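Conserved Protein MTH1675 (Methanothermobacter thermautotrophicus, PDB 1T57) is of unknown function but binds flavin mononucleotide and magnesium and belongs to the pyruvate kinase alpha/beta domain family. Local coordinates at residues A[23-31]-A[198-206]; A[113-121]-A[132-140]. All coordinates share one frame; numbering follows the deposited sequence.

Interaction 1. Residues A[23-31]-A[198-206]. With MG (magnesium ion), chain D.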
loop_
_atom_site.group_PDB
_atom_site.type_symbol
_atom_site.label_atom_id
_atom_site.label_comp_id
_atom_site.label_asym_id
_atom_site.label_seq_id
_atom_site.Cartn_x
_atom_site.Cartn_y
_atom_site.Cartn_z
ATOM N N LYS A 23 -27.598 -29.415 -6.988
ATOM C CA LYS A 23 -27.311 -29.532 -8.413
ATOM C C LYS A 23 -25.981 -30.245 -8.551
ATOM O O LYS A 23 -25.396 -30.662 -7.555
ATOM C CB LYS A 23 -27.192 -28.152 -9.079
ATOM C CG LYS A 23 -28.244 -27.153 -8.670
ATOM C CD LYS A 23 -28.184 -25.906 -9.536
ATOM C CE LYS A 23 -29.043 -24.816 -8.930
ATOM N NZ LYS A 23 -29.186 -23.642 -9.814
ATOM N N LYS A 24 -25.502 -30.356 -9.788
ATOM C CA LYS A 24 -24.236 -31.021 -10.081
ATOM C C LYS A 24 -23.119 -29.994 -10.224
ATOM O O LYS A 24 -23.370 -28.820 -10.470
ATOM C CB LYS A 24 -24.350 -31.812 -11.390
ATOM C CG LYS A 24 -25.005 -31.015 -12.512
ATOM C CD LYS A 24 -24.740 -31.579 -13.901
ATOM C CE LYS A 24 -25.497 -32.863 -14.179
ATOM N NZ LYS A 24 -25.121 -33.410 -15.521
ATOM N N ILE A 25 -21.886 -30.447 -10.050
ATOM C CA ILE A 25 -20.726 -29.604 -10.206
ATOM C C ILE A 25 -19.637 -30.572 -10.591
ATOM O O ILE A 25 -19.478 -31.626 -9.955
ATOM C CB ILE A 25 -20.324 -28.874 -8.891
ATOM C CG1 ILE A 25 -19.095 -28.004 -9.159
ATOM C CG2 ILE A 25 -20.063 -29.884 -7.764
ATOM C CD1 ILE A 25 -18.529 -27.333 -7.936
ATOM N N CYS A 26 -18.901 -30.242 -11.647
ATOM C CA CYS A 26 -17.819 -31.108 -12.075
ATOM C C CYS A 26 -16.463 -30.633 -11.550
ATOM O O CYS A 26 -16.125 -29.447 -11.674
ATOM C CB CYS A 26 -17.788 -31.173 -13.599
ATOM S SG CYS A 26 -16.953 -32.617 -14.222
ATOM N N TYR A 27 -15.712 -31.553 -10.941
ATOM C CA TYR A 27 -14.371 -31.266 -10.435
ATOM C C TYR A 27 -13.366 -31.957 -11.350
ATOM O O TYR A 27 -13.249 -33.171 -11.331
ATOM C CB TYR A 27 -14.179 -31.792 -9.005
ATOM C CG TYR A 27 -15.032 -31.090 -7.987
ATOM C CD1 TYR A 27 -16.012 -31.781 -7.289
ATOM C CD2 TYR A 27 -14.902 -29.721 -7.762
ATOM C CE1 TYR A 27 -16.846 -31.131 -6.397
ATOM C CE2 TYR A 27 -15.733 -29.059 -6.884
ATOM C CZ TYR A 27 -16.706 -29.767 -6.208
ATOM O OH TYR A 27 -17.580 -29.118 -5.380
ATOM N N PHE A 28 -12.654 -31.199 -12.173
ATOM C CA PHE A 28 -11.661 -31.810 -13.056
ATOM C C PHE A 28 -10.430 -32.204 -12.257
ATOM O O PHE A 28 -9.905 -31.421 -11.475
ATOM C CB PHE A 28 -11.272 -30.851 -14.170
ATOM C CG PHE A 28 -12.431 -30.404 -15.009
ATOM C CD1 PHE A 28 -12.782 -29.057 -15.059
ATOM C CD2 PHE A 28 -13.162 -31.323 -15.758
ATOM C CE1 PHE A 28 -13.855 -28.631 -15.833
ATOM C CE2 PHE A 28 -14.239 -30.910 -16.537
ATOM C CZ PHE A 28 -14.584 -29.559 -16.577
ATOM N N GLU A 29 -10.006 -33.442 -12.452
ATOM C CA GLU A 29 -8.865 -34.012 -11.755
ATOM C C GLU A 29 -7.642 -33.134 -11.933
ATOM O O GLU A 29 -6.835 -32.980 -11.021
ATOM C CB GLU A 29 -8.592 -35.409 -12.307
ATOM C CG GLU A 29 -7.444 -36.139 -11.646
ATOM C CD GLU A 29 -6.918 -37.270 -12.515
ATOM O OE1 GLU A 29 -7.734 -38.032 -13.090
ATOM O OE2 GLU A 29 -5.684 -37.395 -12.619
ATOM N N GLU A 30 -7.513 -32.570 -13.123
ATOM C CA GLU A 30 -6.404 -31.679 -13.422
ATOM C C GLU A 30 -6.905 -30.540 -14.328
ATOM O O GLU A 30 -7.885 -30.713 -15.067
ATOM C CB GLU A 30 -5.277 -32.462 -14.126
ATOM C CG GLU A 30 -4.707 -33.628 -13.304
ATOM C CD GLU A 30 -3.787 -33.184 -12.173
ATOM O OE1 GLU A 30 -3.388 -34.033 -11.337
ATOM O OE2 GLU A 30 -3.461 -31.981 -12.114
ATOM N N PRO A 31 -6.240 -29.361 -14.277
ATOM C CA PRO A 31 -6.582 -28.179 -15.082
ATOM C C PRO A 31 -6.070 -28.278 -16.527
ATOM O O PRO A 31 -5.221 -29.105 -16.807
ATOM C CB PRO A 31 -5.938 -27.036 -14.304
ATOM C CG PRO A 31 -4.718 -27.673 -13.664
ATOM C CD PRO A 31 -5.090 -29.105 -13.383
ATOM N N HIS A 198 -22.535 -16.820 -7.852
ATOM C CA HIS A 198 -23.687 -17.667 -7.534
ATOM C C HIS A 198 -23.498 -19.203 -7.579
ATOM O O HIS A 198 -23.716 -19.889 -6.575
ATOM C CB HIS A 198 -24.852 -17.238 -8.437
ATOM C CG HIS A 198 -25.207 -15.782 -8.315
ATOM N ND1 HIS A 198 -25.508 -14.996 -9.407
ATOM C CD2 HIS A 198 -25.356 -14.986 -7.226
ATOM C CE1 HIS A 198 -25.833 -13.779 -9.000
ATOM N NE2 HIS A 198 -25.748 -13.747 -7.684
ATOM N N GLU A 199 -23.084 -19.742 -8.726
ATOM C CA GLU A 199 -22.870 -21.189 -8.867
ATOM C C GLU A 199 -21.573 -21.535 -9.590
ATOM O O GLU A 199 -21.137 -20.821 -10.496
ATOM C CB GLU A 199 -24.024 -21.822 -9.652
ATOM C CG GLU A 199 -25.348 -21.845 -8.940
ATOM C CD GLU A 199 -26.496 -22.150 -9.885
ATOM O OE1 GLU A 199 -26.332 -23.001 -10.779
ATOM O OE2 GLU A 199 -27.576 -21.546 -9.726
ATOM N N VAL A 200 -20.955 -22.643 -9.194
ATOM C CA VAL A 200 -19.734 -23.084 -9.864
ATOM C C VAL A 200 -20.135 -24.289 -10.726
ATOM O O VAL A 200 -20.332 -25.389 -10.215
ATOM C CB VAL A 200 -18.646 -23.494 -8.855
ATOM C CG1 VAL A 200 -17.350 -23.880 -9.602
ATOM C CG2 VAL A 200 -18.391 -22.364 -7.882
ATOM N N ILE A 201 -20.280 -24.080 -12.030
ATOM C CA ILE A 201 -20.665 -25.165 -12.927
ATOM C C ILE A 201 -19.578 -26.234 -12.987
ATOM O O ILE A 201 -19.874 -27.418 -12.985
ATOM C CB ILE A 201 -20.930 -24.630 -14.336
ATOM C CG1 ILE A 201 -22.019 -23.557 -14.272
ATOM C CG2 ILE A 201 -21.372 -25.742 -15.231
ATOM C CD1 ILE A 201 -22.019 -22.553 -15.401
ATOM N N ALA A 202 -18.314 -25.819 -13.030
ATOM C CA ALA A 202 -17.203 -26.776 -13.080
ATOM C C ALA A 202 -15.875 -26.099 -12.707
ATOM O O ALA A 202 -15.695 -24.922 -12.960
ATOM C CB ALA A 202 -17.119 -27.373 -14.475
HETATM N N MSE A 203 -14.944 -26.834 -12.117
HETATM C CA MSE A 203 -13.666 -26.238 -11.745
HETATM C C MSE A 203 -12.601 -27.282 -11.484
HETATM O O MSE A 203 -12.895 -28.351 -10.971
HETATM C CB MSE A 203 -13.817 -25.399 -10.477
HETATM C CG MSE A 203 -14.394 -26.176 -9.317
HETATM SE SE MSE A 203 -14.028 -25.501 -7.520
HETATM C CE MSE A 203 -15.868 -25.156 -6.984
ATOM N N PRO A 204 -11.343 -26.982 -11.822
ATOM C CA PRO A 204 -10.295 -27.970 -11.567
ATOM C C PRO A 204 -10.139 -28.086 -10.053
ATOM O O PRO A 204 -9.955 -27.076 -9.378
ATOM C CB PRO A 204 -9.049 -27.343 -12.196
ATOM C CG PRO A 204 -9.581 -26.182 -13.051
ATOM C CD PRO A 204 -10.765 -25.711 -12.284
ATOM N N ARG A 205 -10.219 -29.310 -9.542
ATOM C CA ARG A 205 -10.081 -29.611 -8.121
ATOM C C ARG A 205 -8.740 -29.244 -7.501
ATOM O O ARG A 205 -8.677 -28.865 -6.344
ATOM C CB ARG A 205 -10.313 -31.094 -7.910
ATOM C CG ARG A 205 -10.316 -31.553 -6.476
ATOM C CD ARG A 205 -10.938 -32.956 -6.448
ATOM N NE ARG A 205 -11.456 -33.285 -5.140
ATOM C CZ ARG A 205 -10.713 -33.362 -4.030
ATOM N NH1 ARG A 205 -9.402 -33.140 -4.078
ATOM N NH2 ARG A 205 -11.284 -33.640 -2.853
ATOM N N PRO A 206 -7.627 -29.421 -8.244
ATOM C CA PRO A 206 -6.316 -29.069 -7.683
ATOM C C PRO A 206 -6.181 -27.564 -7.251
ATOM O O PRO A 206 -5.727 -27.330 -6.074
ATOM C CB PRO A 206 -5.341 -29.438 -8.819
ATOM C CG PRO A 206 -6.001 -30.460 -9.546
ATOM C CD PRO A 206 -7.440 -29.976 -9.594
ATOM O OXT PRO A 206 -6.503 -26.669 -8.061
HETATM MG MG MG D . -8.938 -26.212 -7.172
HETATM O O HOH W 1 -22.944 -26.005 -10.120
#

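Interaction 2. Residues A[113-121]-A[132-140]. With FMN (flavin mononucleotide), chain E.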
loop_
_atom_site.group_PDB
_atom_site.type_symbol
_atom_site.label_atom_id
_atom_site.label_comp_id
_atom_site.label_asym_id
_atom_site.label_seq_id
_atom_site.Cartn_x
_atom_site.Cartn_y
_atom_site.Cartn_z
ATOM N N HIS A 113 -6.141 -5.777 -18.747
ATOM C CA HIS A 113 -6.727 -6.778 -17.825
ATOM C C HIS A 113 -7.201 -6.230 -16.476
ATOM O O HIS A 113 -6.404 -5.679 -15.711
ATOM C CB HIS A 113 -5.714 -7.887 -17.557
ATOM C CG HIS A 113 -5.348 -8.676 -18.771
ATOM N ND1 HIS A 113 -4.459 -9.730 -18.724
ATOM C CD2 HIS A 113 -5.771 -8.592 -20.056
ATOM C CE1 HIS A 113 -4.355 -10.263 -19.927
ATOM N NE2 HIS A 113 -5.140 -9.595 -20.751
ATOM N N ALA A 114 -8.478 -6.455 -16.166
ATOM C CA ALA A 114 -9.097 -5.924 -14.951
ATOM C C ALA A 114 -8.487 -6.234 -13.585
ATOM O O ALA A 114 -8.534 -5.384 -12.706
ATOM C CB ALA A 114 -10.617 -6.275 -14.930
ATOM N N LEU A 115 -7.904 -7.416 -13.397
ATOM C CA LEU A 115 -7.328 -7.745 -12.087
ATOM C C LEU A 115 -5.829 -7.630 -11.919
ATOM O O LEU A 115 -5.255 -8.267 -11.050
ATOM C CB LEU A 115 -7.774 -9.139 -11.641
ATOM C CG LEU A 115 -9.300 -9.235 -11.385
ATOM C CD1 LEU A 115 -9.665 -10.650 -10.865
ATOM C CD2 LEU A 115 -9.736 -8.150 -10.389
ATOM N N SER A 116 -5.218 -6.786 -12.741
ATOM C CA SER A 116 -3.782 -6.517 -12.721
ATOM C C SER A 116 -3.662 -5.036 -13.148
ATOM O O SER A 116 -3.236 -4.193 -12.391
ATOM C CB SER A 116 -3.063 -7.436 -13.729
ATOM O OG SER A 116 -3.686 -7.369 -15.018
ATOM N N GLY A 117 -4.066 -4.722 -14.369
ATOM C CA GLY A 117 -4.020 -3.334 -14.785
ATOM C C GLY A 117 -2.631 -2.698 -14.794
ATOM O O GLY A 117 -1.606 -3.345 -14.993
ATOM N N VAL A 118 -2.633 -1.394 -14.613
ATOM C CA VAL A 118 -1.438 -0.590 -14.573
ATOM C C VAL A 118 -0.716 -0.950 -13.262
ATOM O O VAL A 118 0.469 -0.683 -13.094
ATOM C CB VAL A 118 -1.840 0.932 -14.676
ATOM C CG1 VAL A 118 -0.653 1.858 -14.396
ATOM C CG2 VAL A 118 -2.384 1.201 -16.087
ATOM N N GLY A 119 -1.427 -1.587 -12.337
ATOM C CA GLY A 119 -0.770 -2.013 -11.113
ATOM C C GLY A 119 0.334 -3.026 -11.468
ATOM O O GLY A 119 1.332 -3.187 -10.743
ATOM N N ARG A 120 0.183 -3.720 -12.593
ATOM C CA ARG A 120 1.210 -4.675 -12.958
ATOM C C ARG A 120 2.384 -3.927 -13.579
ATOM O O ARG A 120 3.543 -4.342 -13.447
ATOM C CB ARG A 120 0.669 -5.744 -13.920
ATOM C CG ARG A 120 1.740 -6.735 -14.380
ATOM C CD ARG A 120 1.202 -7.783 -15.303
ATOM N NE ARG A 120 0.559 -8.895 -14.595
ATOM C CZ ARG A 120 -0.461 -9.598 -15.088
ATOM N NH1 ARG A 120 -0.964 -9.297 -16.285
ATOM N NH2 ARG A 120 -0.969 -10.620 -14.407
ATOM N N GLY A 121 2.093 -2.822 -14.251
ATOM C CA GLY A 121 3.174 -2.058 -14.843
ATOM C C GLY A 121 4.056 -1.582 -13.704
ATOM O O GLY A 121 5.292 -1.608 -13.773
ATOM N N VAL A 132 -4.981 -4.456 -6.212
ATOM C CA VAL A 132 -5.755 -5.207 -7.179
ATOM C C VAL A 132 -5.140 -6.555 -7.532
ATOM O O VAL A 132 -5.885 -7.525 -7.710
ATOM C CB VAL A 132 -6.012 -4.353 -8.451
ATOM C CG1 VAL A 132 -4.769 -3.556 -8.779
ATOM C CG2 VAL A 132 -6.412 -5.227 -9.618
ATOM N N GLU A 133 -3.808 -6.638 -7.613
ATOM C CA GLU A 133 -3.131 -7.915 -7.937
ATOM C C GLU A 133 -3.318 -8.983 -6.842
ATOM O O GLU A 133 -3.215 -10.183 -7.121
ATOM C CB GLU A 133 -1.624 -7.709 -8.169
ATOM C CG GLU A 133 -1.258 -6.891 -9.415
ATOM C CD GLU A 133 0.213 -6.424 -9.437
ATOM O OE1 GLU A 133 0.631 -5.704 -8.502
ATOM O OE2 GLU A 133 0.947 -6.773 -10.395
ATOM N N ILE A 134 -3.572 -8.544 -5.604
ATOM C CA ILE A 134 -3.795 -9.455 -4.491
ATOM C C ILE A 134 -5.164 -10.114 -4.656
ATOM O O ILE A 134 -5.335 -11.296 -4.349
ATOM C CB ILE A 134 -3.726 -8.725 -3.116
ATOM C CG1 ILE A 134 -2.281 -8.572 -2.675
ATOM C CG2 ILE A 134 -4.498 -9.496 -2.052
ATOM C CD1 ILE A 134 -1.658 -7.302 -3.103
HETATM N N MSE A 135 -6.134 -9.355 -5.141
HETATM C CA MSE A 135 -7.468 -9.897 -5.382
HETATM C C MSE A 135 -7.351 -11.100 -6.307
HETATM O O MSE A 135 -8.006 -12.118 -6.109
HETATM C CB MSE A 135 -8.341 -8.851 -6.043
HETATM C CG MSE A 135 -8.846 -7.750 -5.112
HETATM SE SE MSE A 135 -9.861 -6.406 -6.078
HETATM C CE MSE A 135 -11.525 -7.378 -6.275
ATOM N N ALA A 136 -6.483 -10.980 -7.304
ATOM C CA ALA A 136 -6.286 -12.053 -8.265
ATOM C C ALA A 136 -5.607 -13.298 -7.672
ATOM O O ALA A 136 -6.062 -14.414 -7.921
ATOM C CB ALA A 136 -5.491 -11.540 -9.451
ATOM N N GLU A 137 -4.531 -13.115 -6.899
ATOM C CA GLU A 137 -3.858 -14.261 -6.318
ATOM C C GLU A 137 -4.844 -14.958 -5.370
ATOM O O GLU A 137 -4.844 -16.194 -5.231
ATOM C CB GLU A 137 -2.598 -13.844 -5.569
ATOM C CG GLU A 137 -1.475 -14.865 -5.700
ATOM C CD GLU A 137 -1.086 -15.106 -7.154
ATOM O OE1 GLU A 137 -0.338 -16.066 -7.444
ATOM O OE2 GLU A 137 -1.540 -14.335 -8.018
ATOM N N THR A 138 -5.693 -14.160 -4.728
ATOM C CA THR A 138 -6.682 -14.689 -3.816
ATOM C C THR A 138 -7.708 -15.549 -4.581
ATOM O O THR A 138 -8.055 -16.669 -4.152
ATOM C CB THR A 138 -7.368 -13.548 -3.077
ATOM O OG1 THR A 138 -6.361 -12.728 -2.478
ATOM C CG2 THR A 138 -8.283 -14.083 -1.976
ATOM N N LEU A 139 -8.176 -15.036 -5.720
ATOM C CA LEU A 139 -9.133 -15.788 -6.518
ATOM C C LEU A 139 -8.521 -17.089 -6.997
ATOM O O LEU A 139 -9.206 -18.115 -7.062
ATOM C CB LEU A 139 -9.631 -14.936 -7.680
ATOM C CG LEU A 139 -10.671 -13.988 -7.084
ATOM C CD1 LEU A 139 -11.167 -13.024 -8.087
ATOM C CD2 LEU A 139 -11.820 -14.838 -6.499
ATOM N N ARG A 140 -7.221 -17.038 -7.282
ATOM C CA ARG A 140 -6.456 -18.195 -7.742
ATOM C C ARG A 140 -6.358 -19.393 -6.766
ATOM O O ARG A 140 -6.012 -20.508 -7.181
ATOM C CB ARG A 140 -5.035 -17.750 -8.164
ATOM C CG ARG A 140 -4.969 -17.108 -9.543
ATOM C CD ARG A 140 -3.587 -16.535 -9.865
ATOM N NE ARG A 140 -3.477 -16.143 -11.275
ATOM C CZ ARG A 140 -2.807 -15.072 -11.700
ATOM N NH1 ARG A 140 -2.183 -14.303 -10.820
ATOM N NH2 ARG A 140 -2.805 -14.732 -12.987
HETATM N N1 FMN E . -5.187 -18.128 -18.209
HETATM C C2 FMN E . -4.566 -18.465 -17.012
HETATM O O2 FMN E . -4.275 -19.620 -16.772
HETATM N N3 FMN E . -4.391 -17.578 -15.984
HETATM C C4 FMN E . -4.652 -16.246 -16.179
HETATM O O4 FMN E . -4.603 -15.478 -15.210
HETATM C C4A FMN E . -5.304 -15.883 -17.359
HETATM N N5 FMN E . -5.637 -14.564 -17.576
HETATM C C5A FMN E . -6.516 -14.273 -18.593
HETATM C C6 FMN E . -6.852 -12.944 -18.782
HETATM C C7 FMN E . -7.618 -12.559 -19.847
HETATM C C7M FMN E . -7.863 -11.093 -19.998
HETATM C C8 FMN E . -7.651 -13.386 -20.964
HETATM C C8M FMN E . -8.377 -12.955 -22.226
HETATM C C9 FMN E . -7.286 -14.722 -20.807
HETATM C C9A FMN E . -6.805 -15.211 -19.589
HETATM N N10 FMN E . -6.224 -16.485 -19.512
HETATM C C10 FMN E . -5.629 -16.849 -18.330
HETATM C "C1'" FMN E . -6.449 -17.552 -20.562
HETATM C "C2'" FMN E . -7.856 -18.068 -20.446
HETATM O "O2'" FMN E . -8.079 -18.461 -19.087
HETATM C "C3'" FMN E . -8.062 -19.284 -21.320
HETATM O "O3'" FMN E . -7.124 -20.274 -21.023
HETATM C "C4'" FMN E . -8.345 -19.134 -22.825
HETATM O "O4'" FMN E . -8.733 -20.429 -23.218
HETATM C "C5'" FMN E . -7.302 -18.889 -23.893
HETATM O "O5'" FMN E . -8.047 -19.084 -25.074
HETATM P P FMN E . -7.721 -20.025 -26.338
HETATM O O1P FMN E . -8.633 -19.587 -27.431
HETATM O O2P FMN E . -7.940 -21.524 -26.049
HETATM O O3P FMN E . -6.259 -19.752 -26.713
#

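Interaction 1. Residues A[23-31]-A[198-206]
The outermost strand of this chain's sheet, 23-28, runs parallel to its neighbour, 202-204, the last part of the C-terminal strand. Their short axes lie 4.6 Å apart at 18°. Parallel bridges pair Cys26 with Ala202, Tyr27 with Met203 and Phe28 with Pro204. The ladder has four backbone bonds. Cys26 N donates to Ile201 O, and Met203 N to Cys26 O at 2.9 Å. Phe28 N reaches Met203 O from above its carbonyl plane, and Arg205 N closes the row on Phe28 O.

The chain turns a corner at Ile201. Before it, a water donates to both Lys24 O and Val200 O and so bridges the gap. Further back, the extended chain of Lys23 crosses Glu199 at about a right angle. Lys23 NZ makes a salt bridge of 2.6 Å with Glu199 OE2, from above the carboxylate plane. Glu199 is also paired with Arg46 and with Arg205 of the second subunit.

Tyr27 and Met203, a selenomethionine, share one face of this alpha/beta sheet and form a Met-aromatic contact. Met203 SE lies in the ring plane at the edge, 5.3 Å from the Tyr27 ring centroid. A bend at chi3 (118°) carries Met203 CE to 3.6 Å from Ile25 CD1. On the other face, Phe28 CE1 and CZ meet Ala202 CB, and helix 36-50 packs there against Cys26 and Phe28.

Lys23, Ile25 and Cys26 pair antiparallel with a strand of the second subunit, so the sheet continues across the interface. Beyond the ladder, Pro31 CB packs on Pro204 CB at 3.8 Å. Pro204 O binds the magnesium ion at 2.6 Å together with Val142 O; Arg205 and the C-terminal Pro206 complete the site.

Interaction 2. Residues A[113-121]-A[132-140]
One face of the Arg120 guanidinium carries Ser116 CB, 3.6 Å above the plane, while Arg120 CB meets Glu133 OE2 across the contact. The His113 ring has the flavin methyl C7M over one face, offset toward the rim. At the edge of the Arg140 guanidinium, in its plane, lie Glu137 OE2 and C4 of the flavin. The loop before helix 118-126 and the first turn of that helix pack on helix 131-139, beside the flavin pocket. Arg140 NH2 donates to FMN O4 at 3.0 Å, and Arg140 NH1 makes a salt bridge with Glu137 OE2 on its syn side. With Arg140 NE bonded to Gln144, these bonds hold the guanidinium in place.

Leu115 is the apolar centre. Its CB meets Ala136 CB, and Leu115 CD1 meets Leu139 CD1 at 4.0 Å with the two chains at about a right angle. With CG2 anti to the backbone N, Val132 turns that methyl onto Leu115 C, 3.4 Å away. Glu133 extends beyond CG to Gly119 and Arg120. Its OE1 is held by Thr130 N and Ser123 OG, and Glu133 OE2 lies 3.3 Å from Arg120 CA.

Overall arrangement
The modelled chain begins almost at once with strand 22-28, one side of interaction 1. It then passes through helix 36-50, the inner strands and the rest of the fold before returning on strand 196-204, closing a loop of 166 residues. Interaction 2 is nested inside that loop. It closes a short one of only 10 residues, between the approach to helix 118-126 and helix 131-139. The centres are 23 Å apart and the contacts do not touch. Interaction 1 joins the two chain ends at the edge of this chain's own sheet, whereas interaction 2 ties helical elements beside the flavin. Both contacts touch the second subunit, and 132-140 leads on to Val142 at the magnesium site.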